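Local atomic coordinates of Sec-alkylsulfatase (Pseudomonas sp., PDB entry 4AXH), a protein that hydrolyses secondary alkyl sulfates enantioselectively with strict inversion of configuration, turning (R)-sulfate esters into (S)-alcohols in a zinc-dependent reaction. Residues V197-M211 against A263-V277. Numbering follows the deposited sequence. Where two conformers were deposited one is given.
Sequences VKAGKVKVFAPSGFM and APNVLIEKPYERHTV
F205 and V266, paired in register on two parallel strands, illustrate how an edge strand joins a sheet before the chain passes into a second one. Their side chains lie alongside each other, F205 CE2 reaching V266 CG1 at 3.5 Å. With CG anti to the carbonyl carbon (chi1 -50°), the phenyl ring leans obliquely against I268 CD1 and V277 CG1 as well, and its CE2 lies over one face of the H275 imidazole. The opposite sheet face carries A206, whose CB meets P264 CG at 3.6 Å; F210 CD1 and M211 CG touch the same proline ring. Between these two layers runs the backbone ladder. V204 O takes two donors, N265 N in its carbonyl plane and V266 N from above it, while I268 N gives A206 O a nearly straight bond (2.9 Å, 171°). Past the ladder, S208 OG donates to E269 OE1 at 2.9 Å, and a water links G209 N to E269 OE2. Further out, E273 positions the turn and the imidazole: OE2 accepts from E269 N and K270 N, and OE1 takes H275 NE2 at 2.9 Å, within the ring plane. In this metallo-beta-lactamase fold, strand 203-207 lies between strands 172-176 and 266-268, the latter an outer strand of this sheet within the chain; strand 272-277 then folds back to pair with strand 280-286 of the second sheet. F205 meets F284 of that strand; F210, opening helix 210-219, stacks on Y177.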
loop_
_atom_site.group_PDB
_atom_site.type_symbol
_atom_site.label_atom_id
_atom_site.label_comp_id
_atom_site.label_asym_id
_atom_site.label_seq_id
_atom_site.Cartn_x
_atom_site.Cartn_y
_atom_site.Cartn_z
ATOM N N VAL A 197 6.217 -24.383 28.097
ATOM C CA VAL A 197 5.999 -22.957 27.914
ATOM C C VAL A 197 4.856 -22.551 28.835
ATOM O O VAL A 197 5.064 -21.733 29.726
ATOM C CB VAL A 197 5.770 -22.588 26.419
ATOM C CG1 VAL A 197 5.307 -21.144 26.239
ATOM C CG2 VAL A 197 7.023 -22.848 25.608
ATOM N N LYS A 198 3.685 -23.197 28.684
ATOM C CA LYS A 198 2.492 -22.933 29.489
ATOM C C LYS A 198 2.769 -23.023 31.011
ATOM O O LYS A 198 2.249 -22.213 31.777
ATOM C CB LYS A 198 1.327 -23.819 29.030
ATOM C CG LYS A 198 0.922 -23.583 27.567
ATOM C CD LYS A 198 -0.503 -24.064 27.301
ATOM C CE LYS A 198 -0.979 -23.910 25.870
ATOM N NZ LYS A 198 -1.124 -25.239 25.194
ATOM N N ALA A 199 3.650 -23.934 31.417
ATOM C CA ALA A 199 4.069 -24.148 32.802
ATOM C C ALA A 199 5.060 -23.062 33.289
ATOM O O ALA A 199 5.242 -22.896 34.507
ATOM C CB ALA A 199 4.711 -25.531 32.945
ATOM N N GLY A 200 5.709 -22.364 32.354
ATOM C CA GLY A 200 6.678 -21.329 32.681
ATOM C C GLY A 200 8.080 -21.864 32.905
ATOM O O GLY A 200 8.950 -21.122 33.373
ATOM N N LYS A 201 8.319 -23.152 32.582
ATOM C CA LYS A 201 9.649 -23.778 32.718
ATOM C C LYS A 201 10.608 -23.178 31.671
ATOM O O LYS A 201 11.806 -23.012 31.938
ATOM C CB LYS A 201 9.590 -25.322 32.577
ATOM C CG LYS A 201 8.456 -26.012 33.356
ATOM C CD LYS A 201 8.649 -26.014 34.888
ATOM C CE LYS A 201 7.353 -26.188 35.659
ATOM N NZ LYS A 201 6.617 -24.905 35.839
ATOM N N VAL A 202 10.047 -22.844 30.476
ATOM C CA VAL A 202 10.716 -22.232 29.334
ATOM C C VAL A 202 10.076 -20.858 29.096
ATOM O O VAL A 202 8.853 -20.760 28.947
ATOM C CB VAL A 202 10.662 -23.138 28.085
ATOM C CG1 VAL A 202 11.373 -22.501 26.895
ATOM C CG2 VAL A 202 11.242 -24.519 28.387
ATOM N N LYS A 203 10.905 -19.795 29.099
ATOM C CA LYS A 203 10.435 -18.427 28.890
ATOM C C LYS A 203 10.538 -18.099 27.404
ATOM O O LYS A 203 11.622 -18.139 26.840
ATOM C CB LYS A 203 11.213 -17.421 29.780
ATOM C CG LYS A 203 10.985 -17.562 31.301
ATOM C CD LYS A 203 9.698 -16.855 31.766
ATOM C CE LYS A 203 8.859 -17.645 32.767
ATOM N NZ LYS A 203 7.487 -17.062 32.959
ATOM N N VAL A 204 9.406 -17.849 26.759
ATOM C CA VAL A 204 9.344 -17.561 25.331
ATOM C C VAL A 204 8.918 -16.091 25.069
ATOM O O VAL A 204 7.749 -15.734 25.224
ATOM C CB VAL A 204 8.513 -18.623 24.560
ATOM C CG1 VAL A 204 8.365 -18.255 23.095
ATOM C CG2 VAL A 204 9.163 -19.981 24.667
ATOM N N PHE A 205 9.889 -15.248 24.682
ATOM C CA PHE A 205 9.693 -13.811 24.431
ATOM C C PHE A 205 9.358 -13.529 22.984
ATOM O O PHE A 205 9.874 -14.203 22.092
ATOM C CB PHE A 205 10.936 -13.007 24.829
ATOM C CG PHE A 205 11.473 -13.295 26.211
ATOM C CD1 PHE A 205 12.356 -14.342 26.425
ATOM C CD2 PHE A 205 11.115 -12.501 27.290
ATOM C CE1 PHE A 205 12.854 -14.610 27.702
ATOM C CE2 PHE A 205 11.606 -12.769 28.567
ATOM C CZ PHE A 205 12.480 -13.816 28.764
ATOM N N ALA A 206 8.502 -12.507 22.753
ATOM C CA ALA A 206 8.052 -12.082 21.431
ATOM C C ALA A 206 7.569 -10.638 21.434
ATOM O O ALA A 206 7.017 -10.202 22.435
ATOM C CB ALA A 206 6.946 -13.006 20.905
ATOM N N PRO A 207 7.741 -9.874 20.313
ATOM C CA PRO A 207 7.269 -8.475 20.300
ATOM C C PRO A 207 5.749 -8.375 20.291
ATOM O O PRO A 207 5.075 -9.336 19.926
ATOM C CB PRO A 207 7.877 -7.912 19.020
ATOM C CG PRO A 207 8.110 -9.078 18.159
ATOM C CD PRO A 207 8.425 -10.222 19.048
ATOM N N SER A 208 5.214 -7.214 20.712
ATOM C CA SER A 208 3.796 -6.891 20.765
ATOM C C SER A 208 3.080 -7.279 19.471
ATOM O O SER A 208 3.573 -6.962 18.368
ATOM C CB SER A 208 3.638 -5.388 21.002
ATOM O OG SER A 208 2.297 -4.931 20.895
ATOM N N GLY A 209 1.932 -7.954 19.621
ATOM C CA GLY A 209 1.067 -8.341 18.504
ATOM C C GLY A 209 1.469 -9.544 17.674
ATOM O O GLY A 209 0.913 -9.750 16.584
ATOM N N PHE A 210 2.414 -10.356 18.201
ATOM C CA PHE A 210 2.967 -11.536 17.549
ATOM C C PHE A 210 1.927 -12.521 17.038
ATOM O O PHE A 210 1.886 -12.785 15.824
ATOM C CB PHE A 210 4.008 -12.227 18.439
ATOM C CG PHE A 210 4.642 -13.455 17.822
ATOM C CD1 PHE A 210 4.071 -14.714 17.987
ATOM C CD2 PHE A 210 5.834 -13.362 17.115
ATOM C CE1 PHE A 210 4.672 -15.853 17.438
ATOM C CE2 PHE A 210 6.438 -14.507 16.583
ATOM C CZ PHE A 210 5.850 -15.740 16.750
ATOM N N MET A 211 1.106 -13.085 17.960
ATOM C CA MET A 211 0.082 -14.078 17.625
ATOM C C MET A 211 -0.874 -13.628 16.523
ATOM O O MET A 211 -1.005 -14.335 15.521
ATOM C CB MET A 211 -0.639 -14.585 18.868
ATOM C CG MET A 211 0.170 -15.646 19.657
ATOM S SD MET A 211 0.720 -17.180 18.791
ATOM C CE MET A 211 -0.835 -17.706 17.982
ATOM N N ALA A 263 2.981 -20.771 20.985
ATOM C CA ALA A 263 2.595 -19.506 21.594
ATOM C C ALA A 263 3.617 -18.957 22.584
ATOM O O ALA A 263 4.136 -19.715 23.410
ATOM C CB ALA A 263 1.250 -19.648 22.263
ATOM N N PRO A 264 3.941 -17.644 22.506
ATOM C CA PRO A 264 4.877 -17.054 23.474
ATOM C C PRO A 264 4.321 -16.959 24.905
ATOM O O PRO A 264 3.116 -16.989 25.147
ATOM C CB PRO A 264 5.154 -15.666 22.901
ATOM C CG PRO A 264 4.558 -15.672 21.528
ATOM C CD PRO A 264 3.440 -16.617 21.572
ATOM N N ASN A 265 5.245 -16.859 25.846
ATOM C CA ASN A 265 5.069 -16.774 27.287
ATOM C C ASN A 265 4.964 -15.285 27.650
ATOM O O ASN A 265 3.932 -14.836 28.138
ATOM C CB ASN A 265 6.348 -17.327 27.907
ATOM C CG ASN A 265 6.178 -18.170 29.100
ATOM O OD1 ASN A 265 6.281 -19.386 29.014
ATOM N ND2 ASN A 265 6.042 -17.537 30.263
ATOM N N VAL A 266 6.052 -14.524 27.408
ATOM C CA VAL A 266 6.199 -13.105 27.733
ATOM C C VAL A 266 6.294 -12.181 26.509
ATOM O O VAL A 266 7.197 -12.324 25.671
ATOM C CB VAL A 266 7.257 -12.852 28.861
ATOM C CG1 VAL A 266 8.292 -13.974 28.973
ATOM C CG2 VAL A 266 7.913 -11.478 28.774
ATOM N N LEU A 267 5.359 -11.224 26.435
ATOM C CA LEU A 267 5.236 -10.233 25.365
ATOM C C LEU A 267 5.906 -8.901 25.673
ATOM O O LEU A 267 5.646 -8.320 26.722
ATOM C CB LEU A 267 3.750 -9.993 25.072
ATOM C CG LEU A 267 3.141 -10.875 23.984
ATOM C CD1 LEU A 267 1.705 -11.155 24.259
ATOM C CD2 LEU A 267 3.286 -10.222 22.617
ATOM N N ILE A 268 6.739 -8.403 24.741
ATOM C CA ILE A 268 7.431 -7.124 24.854
ATOM C C ILE A 268 6.473 -6.040 24.359
ATOM O O ILE A 268 6.078 -6.029 23.178
ATOM C CB ILE A 268 8.802 -7.137 24.125
ATOM C CG1 ILE A 268 9.603 -8.451 24.368
ATOM C CG2 ILE A 268 9.633 -5.875 24.420
ATOM C CD1 ILE A 268 9.823 -8.907 25.850
ATOM N N GLU A 269 6.054 -5.157 25.276
ATOM C CA GLU A 269 5.046 -4.141 24.975
ATOM C C GLU A 269 5.519 -2.702 24.989
ATOM O O GLU A 269 4.902 -1.850 24.328
ATOM C CB GLU A 269 3.772 -4.356 25.827
ATOM C CG GLU A 269 3.053 -5.689 25.562
ATOM C CD GLU A 269 2.222 -5.807 24.293
ATOM O OE1 GLU A 269 1.858 -4.759 23.713
ATOM O OE2 GLU A 269 1.905 -6.952 23.895
ATOM N N LYS A 270 6.607 -2.433 25.731
ATOM C CA LYS A 270 7.235 -1.096 25.852
ATOM C C LYS A 270 8.280 -0.877 24.721
ATOM O O LYS A 270 8.920 -1.851 24.308
ATOM C CB LYS A 270 7.941 -0.944 27.230
ATOM C CG LYS A 270 7.030 -1.094 28.455
ATOM C CD LYS A 270 7.856 -1.226 29.735
ATOM C CE LYS A 270 7.025 -1.542 30.956
ATOM N NZ LYS A 270 6.911 -0.371 31.876
ATOM N N PRO A 271 8.540 0.380 24.266
ATOM C CA PRO A 271 9.542 0.594 23.195
ATOM C C PRO A 271 10.924 -0.005 23.431
ATOM O O PRO A 271 11.641 -0.290 22.469
ATOM C CB PRO A 271 9.606 2.110 23.084
ATOM C CG PRO A 271 8.263 2.562 23.501
ATOM C CD PRO A 271 7.898 1.658 24.644
ATOM N N TYR A 272 11.295 -0.165 24.707
ATOM C CA TYR A 272 12.539 -0.763 25.199
ATOM C C TYR A 272 12.220 -1.528 26.491
ATOM O O TYR A 272 11.515 -1.009 27.344
ATOM C CB TYR A 272 13.637 0.292 25.448
ATOM C CG TYR A 272 14.009 1.118 24.228
ATOM C CD1 TYR A 272 15.033 0.715 23.370
ATOM C CD2 TYR A 272 13.371 2.331 23.962
ATOM C CE1 TYR A 272 15.415 1.505 22.285
ATOM C CE2 TYR A 272 13.713 3.105 22.859
ATOM C CZ TYR A 272 14.737 2.694 22.023
ATOM O OH TYR A 272 15.052 3.498 20.951
ATOM N N GLU A 273 12.679 -2.775 26.602
ATOM C CA GLU A 273 12.414 -3.618 27.764
ATOM C C GLU A 273 13.606 -4.424 28.124
ATOM O O GLU A 273 14.122 -5.165 27.289
ATOM C CB GLU A 273 11.212 -4.559 27.537
ATOM C CG GLU A 273 9.872 -3.933 27.858
ATOM C CD GLU A 273 8.692 -4.884 27.905
ATOM O OE1 GLU A 273 8.849 -5.991 28.465
ATOM O OE2 GLU A 273 7.591 -4.490 27.452
ATOM N N ARG A 274 14.045 -4.293 29.374
ATOM C CA ARG A 274 15.191 -5.039 29.887
ATOM C C ARG A 274 14.675 -6.272 30.614
ATOM O O ARG A 274 13.709 -6.164 31.378
ATOM C CB ARG A 274 16.021 -4.167 30.841
ATOM C CG ARG A 274 16.838 -3.084 30.154
ATOM C CD ARG A 274 17.981 -2.637 31.041
ATOM N NE ARG A 274 18.860 -3.760 31.366
ATOM C CZ ARG A 274 19.980 -4.062 30.715
ATOM N NH1 ARG A 274 20.404 -3.300 29.713
ATOM N NH2 ARG A 274 20.698 -5.113 31.079
ATOM N N HIS A 275 15.278 -7.440 30.354
ATOM C CA HIS A 275 14.912 -8.721 30.988
ATOM C C HIS A 275 16.130 -9.577 31.220
ATOM O O HIS A 275 17.044 -9.620 30.389
ATOM C CB HIS A 275 13.922 -9.530 30.159
ATOM C CG HIS A 275 12.573 -8.928 30.094
ATOM N ND1 HIS A 275 11.620 -9.233 31.023
ATOM C CD2 HIS A 275 12.054 -8.071 29.183
ATOM C CE1 HIS A 275 10.549 -8.539 30.673
ATOM N NE2 HIS A 275 10.763 -7.831 29.561
ATOM N N THR A 276 16.122 -10.292 32.334
ATOM C CA THR A 276 17.207 -11.180 32.692
ATOM C C THR A 276 16.663 -12.586 32.884
ATOM O O THR A 276 15.586 -12.754 33.473
ATOM C CB THR A 276 18.148 -10.537 33.759
ATOM O OG1 THR A 276 19.202 -11.443 34.135
ATOM C CG2 THR A 276 17.397 -10.027 34.980
ATOM N N VAL A 277 17.336 -13.582 32.268
ATOM C CA VAL A 277 16.932 -15.001 32.289
ATOM C C VAL A 277 18.175 -15.881 32.235
ATOM O O VAL A 277 18.976 -15.744 31.312
ATOM C CB VAL A 277 15.844 -15.353 31.204
ATOM C CG1 VAL A 277 16.342 -15.128 29.779
ATOM C CG2 VAL A 277 15.295 -16.772 31.383
HETATM O O HOH W 1 0.097 -7.981 21.685
#